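Local coordinates for protein N-acetylmuramoyl-L-alanine amidase (Clostridium intestinale URNW, PDB 6SRT) that probably cleaves the amide bond between N-acetylmuramic acid and L-alanine in bacterial peptidoglycan, as a zinc-dependent endolysin amidase, at residues A[39-50]-A[101-112]; A[67-75]-A[86-95]. All coordinates share one frame; numbering follows the deposited sequence. Where two conformers were deposited one is given.

Interaction 1: residues A[39-50]-A[101-112]; sequences FNPNMIVYHHTV and ARAFGIASEGNF. With ZN (zinc ion), chain B.
Residues 43-48 and 103-108 are parallel neighbours, their axes 4.4 Å apart at the closest and inclined by 26°, with Met43 to His48 paired in step with Ala103 to Ser108. They are inner strands of the mixed sheet of the Amidase_2/PGRP fold. The hydrogen bonding is that of a parallel pair: Val45 and His47 each use both N and O, and so do Phe104 and Ile106 opposite, in alternation.

Ile44, Tyr46 and Ile106 face helix 119-136. Here Ile44 CG2, which also lies over one face of the Tyr46 ring, meets Ile106 CD1 at 3.6 Å. Nearer the start of the strands, Phe39 and Phe104 form a T-shaped pair: the Phe39 edge is turned to the Phe104 face, ring centroids 5.3 Å apart and planes at 83°. Pro41 CB and CG pack against CE2 of the same Phe104 ring. In the modelled conformer of Arg102, NE reaches a lone pair of Asn42 OD1 at 2.7 Å, and NH2 adds a weak bond.

His47 lies on the other sheet face, where its ND1 binds the zinc ion at 2.1 Å; His144, Cys152 and a phosphate, probably from the crystallisation liquor, complete the coordination as crystallised, and His95 ND1 pairs with His47 NE2. Beyond the strands Thr49 OG1 accepts Gly110 N at 3.1 Å and also bonds Asp51 O. With CG of His48 between the backbone N and the carbonyl carbon (chi1 71°), the ring reaches residues 110-112, and ND1 accepts Phe112 N at 2.9 Å, the donor lying in the imidazole plane.

Interaction 2: residues A[67-75]-A[86-95]; sequences GWSGIGYHF and GRPENAVGSH. With PO4 (phosphate ion), chain E.
His74 O accepts two bonds, one from Gly86 N at 2.9 Å and one from water 5, which also donates to Arg87 O. The two segments are the legs of the beta hairpin formed by strands 75-77 and 83-85, carried on past its base as irregular loops. The pairing there is irregular too: Gly86 N and Arg87 N, neighbours in sequence, donate to His74 O and Tyr73 O, the latter at 2.8 Å. Further along, Gly72 O receives Ser94 N on a lone pair, in the carbonyl plane, at 2.9 Å.

The side chain of His74 joins the hairpin base to the type I turn of Pro88 to Ala91. Its NE2 donates to Ala91 O at 2.8 Å, with the oxygen in the ring plane and an N-H...O angle of 160°. Because ND1 accepts Gly105 N from strand 103-108, the imidazole is fixed at both nitrogens.

In the modelled conformer of Arg87, the bend at chi2 (-84°) places the guanidinium among three carbonyls that lie at its edge. NE donates to Ile71 O at 2.7 Å, NH2 to Gly70 O at 3.0 Å, and NH1 to Val92 O within its own segment. Ser94 N sits above the centre of one guanidinium face. Alongside, Ser94 CB makes a CH-pi contact with the five-membered ring of Trp68, 3.7 Å from the centroid and 17° off the normal.

Toward the zinc site, His95 CB packs against Tyr73 CD1. Tyr73 carries its hydroxyl to the bound phosphate beside the metal, OH donating to O4 at 2.6 Å.

Both contacts are largely buried, but interaction 1 lies at the heart of the chain, about 3 Å from its centre, and interaction 2 about 9 Å out, nested in sequence inside the loop that interaction 1 closes. The first is regular strand pairing with apolar and aromatic packing; the second is loop against loop, held in equal number by side-chain and backbone donors, all to backbone carbonyls. They join at Gly105, whose O lies 2.9 Å from His74 N, a probable hydrogen bond. A second junction, His47 to His95, makes His95 a second-shell residue of the zinc ion. The bound phosphate touches both: its O1 lies beside the zinc ion held by 39-50, and its O4 meets 67-75.

Interaction 1: residues A[39-50]-A[101-112]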
loop_
_atom_site.group_PDB
_atom_site.type_symbol
_atom_site.label_atom_id
_atom_site.label_comp_id
_atom_site.label_asym_id
_atom_site.label_seq_id
_atom_site.Cartn_x
_atom_site.Cartn_y
_atom_site.Cartn_z
ATOM N N PHE A 39 2.919 11.120 11.747
ATOM C CA PHE A 39 2.490 9.788 11.306
ATOM C C PHE A 39 3.038 8.775 12.304
ATOM O O PHE A 39 4.202 8.814 12.584
ATOM C CB PHE A 39 3.096 9.554 9.925
ATOM C CG PHE A 39 2.786 8.235 9.277
ATOM C CD1 PHE A 39 1.508 7.797 9.031
ATOM C CD2 PHE A 39 3.831 7.400 8.880
ATOM C CE1 PHE A 39 1.258 6.588 8.416
ATOM C CE2 PHE A 39 3.588 6.226 8.201
ATOM C CZ PHE A 39 2.302 5.790 7.995
ATOM N N ASN A 40 2.136 7.970 12.862
ATOM C CA ASN A 40 2.523 7.030 13.929
ATOM C C ASN A 40 1.872 5.701 13.574
ATOM O O ASN A 40 0.827 5.340 14.123
ATOM C CB ASN A 40 2.103 7.570 15.292
ATOM C CG ASN A 40 2.882 8.811 15.674
ATOM O OD1 ASN A 40 3.957 8.686 16.307
ATOM N ND2 ASN A 40 2.348 9.928 15.303
ATOM N N PRO A 41 2.459 4.935 12.650
ATOM C CA PRO A 41 1.754 3.778 12.133
ATOM C C PRO A 41 1.639 2.626 13.113
ATOM O O PRO A 41 2.627 2.269 13.771
ATOM C CB PRO A 41 2.585 3.398 10.904
ATOM C CG PRO A 41 3.962 3.949 11.207
ATOM C CD PRO A 41 3.701 5.229 11.948
ATOM N N ASN A 42 0.448 2.061 13.184
ATOM C CA ASN A 42 0.182 0.845 13.953
ATOM C C ASN A 42 -0.681 -0.127 13.167
ATOM O O ASN A 42 -1.210 -1.092 13.752
ATOM C CB ASN A 42 -0.316 1.139 15.335
ATOM C CG ASN A 42 -1.684 1.800 15.322
ATOM O OD1 ASN A 42 -2.355 1.897 14.305
ATOM N ND2 ASN A 42 -2.121 2.261 16.494
ATOM N N MET A 43 -0.814 0.076 11.852
ATOM C CA MET A 43 -1.752 -0.669 10.961
ATOM C C MET A 43 -1.099 -0.687 9.587
ATOM O O MET A 43 -0.377 0.257 9.217
ATOM C CB MET A 43 -3.119 0.022 10.936
ATOM C CG MET A 43 -4.160 -0.740 10.218
ATOM S SD MET A 43 -5.622 0.329 10.026
ATOM C CE MET A 43 -6.206 0.262 11.718
ATOM N N ILE A 44 -1.365 -1.767 8.825
ATOM C CA ILE A 44 -1.120 -1.816 7.390
ATOM C C ILE A 44 -2.478 -2.072 6.716
ATOM O O ILE A 44 -3.206 -2.947 7.149
ATOM C CB ILE A 44 -0.127 -2.924 7.026
ATOM C CG1 ILE A 44 1.238 -2.646 7.580
ATOM C CG2 ILE A 44 -0.101 -3.189 5.532
ATOM C CD1 ILE A 44 2.130 -3.818 7.594
ATOM N N VAL A 45 -2.769 -1.264 5.717
ATOM C CA VAL A 45 -4.026 -1.349 4.932
ATOM C C VAL A 45 -3.688 -1.687 3.476
ATOM O O VAL A 45 -2.862 -0.991 2.832
ATOM C CB VAL A 45 -4.857 -0.067 4.993
ATOM C CG1 VAL A 45 -6.113 -0.191 4.152
ATOM C CG2 VAL A 45 -5.228 0.295 6.413
ATOM N N TYR A 46 -4.331 -2.758 2.973
ATOM C CA TYR A 46 -4.124 -3.225 1.600
ATOM C C TYR A 46 -5.201 -2.680 0.660
ATOM O O TYR A 46 -6.392 -2.658 0.976
ATOM C CB TYR A 46 -4.150 -4.756 1.521
ATOM C CG TYR A 46 -3.073 -5.419 2.352
ATOM C CD1 TYR A 46 -1.789 -5.449 1.889
ATOM C CD2 TYR A 46 -3.312 -5.993 3.574
ATOM C CE1 TYR A 46 -0.735 -5.992 2.609
ATOM C CE2 TYR A 46 -2.318 -6.592 4.278
ATOM C CZ TYR A 46 -1.012 -6.564 3.831
ATOM O OH TYR A 46 -0.064 -7.111 4.665
ATOM N N HIS A 47 -4.719 -2.264 -0.522
ATOM C CA HIS A 47 -5.518 -1.653 -1.598
ATOM C C HIS A 47 -5.282 -2.346 -2.926
ATOM O O HIS A 47 -4.225 -2.924 -3.130
ATOM C CB HIS A 47 -5.147 -0.205 -1.755
ATOM C CG HIS A 47 -5.375 0.639 -0.544
ATOM N ND1 HIS A 47 -6.586 1.264 -0.354
ATOM C CD2 HIS A 47 -4.562 0.975 0.471
ATOM C CE1 HIS A 47 -6.509 1.976 0.761
ATOM N NE2 HIS A 47 -5.301 1.778 1.314
ATOM N N HIS A 48 -6.244 -2.186 -3.824
ATOM C CA HIS A 48 -6.016 -2.433 -5.262
ATOM C C HIS A 48 -6.222 -1.133 -5.987
ATOM O O HIS A 48 -6.809 -0.191 -5.471
ATOM C CB HIS A 48 -6.862 -3.583 -5.810
ATOM C CG HIS A 48 -8.323 -3.405 -5.960
ATOM N ND1 HIS A 48 -9.085 -4.324 -6.696
ATOM C CD2 HIS A 48 -9.146 -2.427 -5.521
ATOM C CE1 HIS A 48 -10.320 -3.930 -6.663
ATOM N NE2 HIS A 48 -10.400 -2.760 -5.977
ATOM N N THR A 49 -5.705 -1.071 -7.204
ATOM C CA THR A 49 -5.784 0.137 -8.005
ATOM C C THR A 49 -6.991 0.205 -8.913
ATOM O O THR A 49 -7.288 1.296 -9.426
ATOM C CB THR A 49 -4.532 0.303 -8.861
ATOM O OG1 THR A 49 -4.379 -0.839 -9.722
ATOM C CG2 THR A 49 -3.280 0.460 -8.037
ATOM N N VAL A 50 -7.652 -0.898 -9.153
ATOM C CA VAL A 50 -8.738 -1.094 -10.117
ATOM C C VAL A 50 -8.190 -1.042 -11.546
ATOM O O VAL A 50 -8.271 -2.024 -12.253
ATOM C CB VAL A 50 -9.940 -0.166 -9.917
ATOM C CG1 VAL A 50 -11.037 -0.485 -10.922
ATOM C CG2 VAL A 50 -10.475 -0.264 -8.498
ATOM N N ALA A 101 -3.286 8.718 9.623
ATOM C CA ALA A 101 -2.182 9.055 10.531
ATOM C C ALA A 101 -1.613 7.829 11.207
ATOM O O ALA A 101 -0.562 7.950 11.855
ATOM C CB ALA A 101 -2.624 10.090 11.545
ATOM N N ARG A 102 -2.269 6.685 11.114
ATOM C CA ARG A 102 -1.865 5.451 11.814
ATOM C C ARG A 102 -1.645 4.258 10.862
ATOM O O ARG A 102 -1.359 3.167 11.377
ATOM C CB ARG A 102 -2.873 5.093 12.918
ATOM C CG ARG A 102 -4.208 4.617 12.370
ATOM C CD ARG A 102 -5.145 4.233 13.482
ATOM N NE ARG A 102 -4.869 2.971 14.135
ATOM C CZ ARG A 102 -5.732 2.319 14.897
ATOM N NH1 ARG A 102 -6.914 2.846 15.127
ATOM N NH2 ARG A 102 -5.413 1.161 15.436
ATOM N N ALA A 103 -1.781 4.428 9.560
ATOM C CA ALA A 103 -1.767 3.274 8.650
ATOM C C ALA A 103 -0.829 3.464 7.484
ATOM O O ALA A 103 -0.966 4.438 6.732
ATOM C CB ALA A 103 -3.168 2.994 8.162
ATOM N N PHE A 104 0.029 2.485 7.273
ATOM C CA PHE A 104 0.642 2.317 5.937
ATOM C C PHE A 104 -0.365 1.851 4.932
ATOM O O PHE A 104 -1.263 1.058 5.244
ATOM C CB PHE A 104 1.762 1.282 6.002
ATOM C CG PHE A 104 3.007 1.757 6.691
ATOM C CD1 PHE A 104 3.794 2.729 6.074
ATOM C CD2 PHE A 104 3.411 1.180 7.894
ATOM C CE1 PHE A 104 4.933 3.201 6.713
ATOM C CE2 PHE A 104 4.585 1.643 8.489
ATOM C CZ PHE A 104 5.323 2.642 7.910
ATOM N N GLY A 105 -0.249 2.395 3.747
ATOM C CA GLY A 105 -1.105 1.974 2.621
ATOM C C GLY A 105 -0.275 1.305 1.558
ATOM O O GLY A 105 0.691 1.879 1.019
ATOM N N ILE A 106 -0.600 0.041 1.222
ATOM C CA ILE A 106 0.094 -0.773 0.202
ATOM C C ILE A 106 -0.897 -1.087 -0.877
ATOM O O ILE A 106 -1.871 -1.797 -0.612
ATOM C CB ILE A 106 0.668 -2.050 0.792
ATOM C CG1 ILE A 106 1.650 -1.789 1.955
ATOM C CG2 ILE A 106 1.339 -2.864 -0.320
ATOM C CD1 ILE A 106 2.119 -3.022 2.657
ATOM N N ALA A 107 -0.669 -0.567 -2.069
ATOM C CA ALA A 107 -1.517 -0.827 -3.220
ATOM C C ALA A 107 -0.861 -1.851 -4.116
ATOM O O ALA A 107 0.344 -1.785 -4.349
ATOM C CB ALA A 107 -1.772 0.420 -4.000
ATOM N N SER A 108 -1.675 -2.707 -4.705
ATOM C CA SER A 108 -1.306 -3.710 -5.720
ATOM C C SER A 108 -2.020 -3.396 -6.998
ATOM O O SER A 108 -3.228 -3.150 -7.006
ATOM C CB SER A 108 -1.602 -5.100 -5.230
ATOM O OG SER A 108 -0.834 -5.470 -4.088
ATOM N N GLU A 109 -1.290 -3.432 -8.100
ATOM C CA GLU A 109 -1.825 -3.167 -9.429
ATOM C C GLU A 109 -2.818 -4.241 -9.841
ATOM O O GLU A 109 -2.410 -5.418 -10.031
ATOM C CB GLU A 109 -0.683 -3.167 -10.437
ATOM C CG GLU A 109 -1.079 -2.865 -11.877
ATOM C CD GLU A 109 0.041 -2.908 -12.877
ATOM O OE1 GLU A 109 1.169 -3.299 -12.538
ATOM O OE2 GLU A 109 -0.200 -2.435 -13.993
ATOM N N GLY A 110 -4.076 -3.879 -10.082
ATOM C CA GLY A 110 -5.102 -4.833 -10.517
ATOM C C GLY A 110 -6.449 -4.472 -9.985
ATOM O O GLY A 110 -6.610 -3.596 -9.131
ATOM N N ASN A 111 -7.431 -5.171 -10.554
ATOM C CA ASN A 111 -8.817 -5.133 -10.070
ATOM C C ASN A 111 -9.097 -6.549 -9.563
ATOM O O ASN A 111 -9.445 -7.436 -10.370
ATOM C CB ASN A 111 -9.798 -4.788 -11.190
ATOM C CG ASN A 111 -11.211 -4.867 -10.719
ATOM O OD1 ASN A 111 -11.485 -5.221 -9.562
ATOM N ND2 ASN A 111 -12.149 -4.668 -11.626
ATOM N N PHE A 112 -8.964 -6.749 -8.253
ATOM C CA PHE A 112 -9.078 -8.126 -7.728
ATOM C C PHE A 112 -10.516 -8.576 -7.542
ATOM O O PHE A 112 -10.696 -9.690 -7.049
ATOM C CB PHE A 112 -8.133 -8.380 -6.551
ATOM C CG PHE A 112 -6.724 -8.038 -6.949
ATOM C CD1 PHE A 112 -6.024 -8.738 -7.909
ATOM C CD2 PHE A 112 -6.101 -6.950 -6.383
ATOM C CE1 PHE A 112 -4.783 -8.354 -8.353
ATOM C CE2 PHE A 112 -4.856 -6.533 -6.787
ATOM C CZ PHE A 112 -4.205 -7.246 -7.750
HETATM ZN ZN ZN B . -8.357 1.102 -1.386
HETATM O O HOH W 1 -0.125 10.341 14.341
HETATM O O HOH W 2 -3.838 -0.931 14.918
HETATM O O HOH W 3 -2.214 -4.420 -1.804
#

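Interaction 2: residues A[67-75]-A[86-95]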
loop_
_atom_site.group_PDB
_atom_site.type_symbol
_atom_site.label_atom_id
_atom_site.label_comp_id
_atom_site.label_asym_id
_atom_site.label_seq_id
_atom_site.Cartn_x
_atom_site.Cartn_y
_atom_site.Cartn_z
ATOM N N GLY A 67 -6.989 16.284 -4.990
ATOM C CA GLY A 67 -6.651 17.253 -3.945
ATOM C C GLY A 67 -5.592 16.822 -2.984
ATOM O O GLY A 67 -5.294 17.572 -2.041
ATOM N N TRP A 68 -5.027 15.628 -3.166
ATOM C CA TRP A 68 -3.954 15.148 -2.306
ATOM C C TRP A 68 -2.630 15.741 -2.751
ATOM O O TRP A 68 -2.453 16.238 -3.872
ATOM C CB TRP A 68 -3.933 13.635 -2.252
ATOM C CG TRP A 68 -5.251 13.009 -1.976
ATOM C CD1 TRP A 68 -5.679 11.899 -2.647
ATOM C CD2 TRP A 68 -6.287 13.339 -1.043
ATOM N NE1 TRP A 68 -6.911 11.547 -2.194
ATOM C CE2 TRP A 68 -7.322 12.418 -1.255
ATOM C CE3 TRP A 68 -6.531 14.311 -0.109
ATOM C CZ2 TRP A 68 -8.477 12.321 -0.487
ATOM C CZ3 TRP A 68 -7.723 14.292 0.608
ATOM C CH2 TRP A 68 -8.721 13.332 0.383
ATOM N N SER A 69 -1.619 15.608 -1.891
ATOM C CA SER A 69 -0.316 16.149 -2.278
ATOM C C SER A 69 0.269 15.393 -3.473
ATOM O O SER A 69 1.053 15.920 -4.280
ATOM C CB SER A 69 0.607 16.073 -1.070
ATOM O OG SER A 69 1.841 16.728 -1.403
ATOM N N GLY A 70 -0.048 14.085 -3.595
ATOM C CA GLY A 70 0.499 13.176 -4.590
ATOM C C GLY A 70 0.077 11.782 -4.181
ATOM O O GLY A 70 -0.848 11.622 -3.356
ATOM N N ILE A 71 0.705 10.808 -4.793
ATOM C CA ILE A 71 0.409 9.379 -4.558
ATOM C C ILE A 71 0.158 9.179 -3.084
ATOM O O ILE A 71 1.009 9.492 -2.216
ATOM C CB ILE A 71 1.493 8.497 -5.140
ATOM C CG1 ILE A 71 1.146 6.996 -4.905
ATOM C CG2 ILE A 71 2.860 8.852 -4.648
ATOM C CD1 ILE A 71 1.891 6.063 -5.805
ATOM N N GLY A 72 -1.035 8.603 -2.770
ATOM C CA GLY A 72 -1.471 8.483 -1.393
ATOM C C GLY A 72 -1.008 7.233 -0.689
ATOM O O GLY A 72 -1.130 7.163 0.531
ATOM N N TYR A 73 -0.559 6.234 -1.449
ATOM C CA TYR A 73 -0.047 4.974 -0.903
ATOM C C TYR A 73 1.427 5.180 -0.508
ATOM O O TYR A 73 2.142 5.915 -1.184
ATOM C CB TYR A 73 -0.106 3.873 -1.984
ATOM C CG TYR A 73 -1.448 3.747 -2.645
ATOM C CD1 TYR A 73 -2.604 3.482 -1.962
ATOM C CD2 TYR A 73 -1.522 3.935 -4.027
ATOM C CE1 TYR A 73 -3.812 3.310 -2.630
ATOM C CE2 TYR A 73 -2.701 3.768 -4.707
ATOM C CZ TYR A 73 -3.864 3.527 -4.001
ATOM O OH TYR A 73 -5.024 3.321 -4.702
ATOM N N HIS A 74 1.855 4.451 0.524
ATOM C CA HIS A 74 3.280 4.397 0.868
ATOM C C HIS A 74 4.063 3.495 -0.088
ATOM O O HIS A 74 5.265 3.745 -0.309
ATOM C CB HIS A 74 3.447 3.943 2.292
ATOM C CG HIS A 74 2.847 4.918 3.248
ATOM N ND1 HIS A 74 1.537 4.790 3.658
ATOM C CD2 HIS A 74 3.396 6.023 3.825
ATOM C CE1 HIS A 74 1.287 5.840 4.451
ATOM N NE2 HIS A 74 2.402 6.606 4.584
ATOM N N PHE A 75 3.402 2.492 -0.659
ATOM C CA PHE A 75 4.052 1.534 -1.574
ATOM C C PHE A 75 3.002 1.125 -2.617
ATOM O O PHE A 75 1.814 0.952 -2.323
ATOM C CB PHE A 75 4.511 0.275 -0.833
ATOM C CG PHE A 75 5.515 0.595 0.239
ATOM C CD1 PHE A 75 6.843 0.761 -0.056
ATOM C CD2 PHE A 75 5.066 0.785 1.575
ATOM C CE1 PHE A 75 7.748 1.095 0.944
ATOM C CE2 PHE A 75 5.945 1.157 2.562
ATOM C CZ PHE A 75 7.280 1.300 2.235
ATOM N N GLY A 86 5.905 5.275 -2.676
ATOM C CA GLY A 86 4.975 6.390 -2.896
ATOM C C GLY A 86 5.279 7.506 -1.903
ATOM O O GLY A 86 6.326 8.138 -1.951
ATOM N N ARG A 87 4.341 7.705 -0.989
ATOM C CA ARG A 87 4.610 8.650 0.145
ATOM C C ARG A 87 5.836 8.223 0.893
ATOM O O ARG A 87 6.061 7.032 1.087
ATOM C CB ARG A 87 3.626 8.596 1.305
ATOM C CG ARG A 87 2.270 9.050 0.842
ATOM C CD ARG A 87 2.114 10.545 0.868
ATOM N NE ARG A 87 0.977 10.950 0.114
ATOM C CZ ARG A 87 0.018 11.783 0.496
ATOM N NH1 ARG A 87 -0.086 12.226 1.741
ATOM N NH2 ARG A 87 -0.807 12.220 -0.435
ATOM N N PRO A 88 6.598 9.202 1.396
ATOM C CA PRO A 88 7.708 8.868 2.274
ATOM C C PRO A 88 7.199 7.999 3.432
ATOM O O PRO A 88 6.082 8.116 3.926
ATOM C CB PRO A 88 8.225 10.226 2.774
ATOM C CG PRO A 88 7.838 11.185 1.655
ATOM C CD PRO A 88 6.484 10.669 1.207
ATOM N N GLU A 89 8.092 7.113 3.883
ATOM C CA GLU A 89 7.776 6.073 4.875
ATOM C C GLU A 89 7.378 6.687 6.197
ATOM O O GLU A 89 6.710 6.006 7.002
ATOM C CB GLU A 89 8.927 5.107 5.020
ATOM C CG GLU A 89 8.496 3.752 5.538
ATOM C CD GLU A 89 9.688 2.805 5.562
ATOM O OE1 GLU A 89 10.088 2.324 4.477
ATOM O OE2 GLU A 89 10.239 2.550 6.676
ATOM N N ASN A 90 7.798 7.922 6.465
ATOM C CA ASN A 90 7.507 8.650 7.704
ATOM C C ASN A 90 6.441 9.739 7.549
ATOM O O ASN A 90 6.243 10.525 8.501
ATOM C CB ASN A 90 8.777 9.219 8.341
ATOM C CG ASN A 90 9.566 10.143 7.448
ATOM O OD1 ASN A 90 9.433 10.116 6.220
ATOM N ND2 ASN A 90 10.466 10.898 8.090
ATOM N N ALA A 91 5.788 9.800 6.398
ATOM C CA ALA A 91 4.758 10.807 6.147
ATOM C C ALA A 91 3.374 10.185 6.189
ATOM O O ALA A 91 3.148 9.058 5.774
ATOM C CB ALA A 91 4.962 11.465 4.786
ATOM N N VAL A 92 2.393 11.012 6.610
ATOM C CA VAL A 92 0.988 10.646 6.499
ATOM C C VAL A 92 0.638 10.504 5.004
ATOM O O VAL A 92 0.941 11.392 4.188
ATOM C CB VAL A 92 0.092 11.695 7.185
ATOM C CG1 VAL A 92 -1.382 11.297 7.055
ATOM C CG2 VAL A 92 0.460 11.908 8.643
ATOM N N GLY A 93 -0.079 9.434 4.638
ATOM C CA GLY A 93 -0.554 9.175 3.267
ATOM C C GLY A 93 -1.963 9.682 3.065
ATOM O O GLY A 93 -2.555 10.369 3.950
ATOM N N SER A 94 -2.502 9.315 1.922
ATOM C CA SER A 94 -3.856 9.648 1.510
ATOM C C SER A 94 -4.491 8.421 0.872
ATOM O O SER A 94 -4.638 8.356 -0.369
ATOM C CB SER A 94 -3.852 10.804 0.469
ATOM O OG SER A 94 -3.234 11.974 0.984
ATOM N N HIS A 95 -4.774 7.442 1.681
ATOM C CA HIS A 95 -5.299 6.152 1.185
ATOM C C HIS A 95 -6.502 5.660 1.958
ATOM O O HIS A 95 -7.273 4.888 1.352
ATOM C CB HIS A 95 -4.210 5.097 1.063
ATOM C CG HIS A 95 -3.654 4.677 2.403
ATOM N ND1 HIS A 95 -4.167 3.662 3.159
ATOM C CD2 HIS A 95 -2.683 5.263 3.151
ATOM C CE1 HIS A 95 -3.528 3.631 4.310
ATOM N NE2 HIS A 95 -2.602 4.585 4.328
HETATM P P PO4 E . -8.420 2.809 -3.844
HETATM O O1 PO4 E . -9.290 2.433 -2.723
HETATM O O2 PO4 E . -8.736 4.186 -4.401
HETATM O O3 PO4 E . -8.612 1.754 -5.039
HETATM O O4 PO4 E . -7.080 2.753 -3.234
HETATM O O HOH W 4 -1.841 14.824 0.926
HETATM O O HOH W 5 7.048 4.609 1.990
#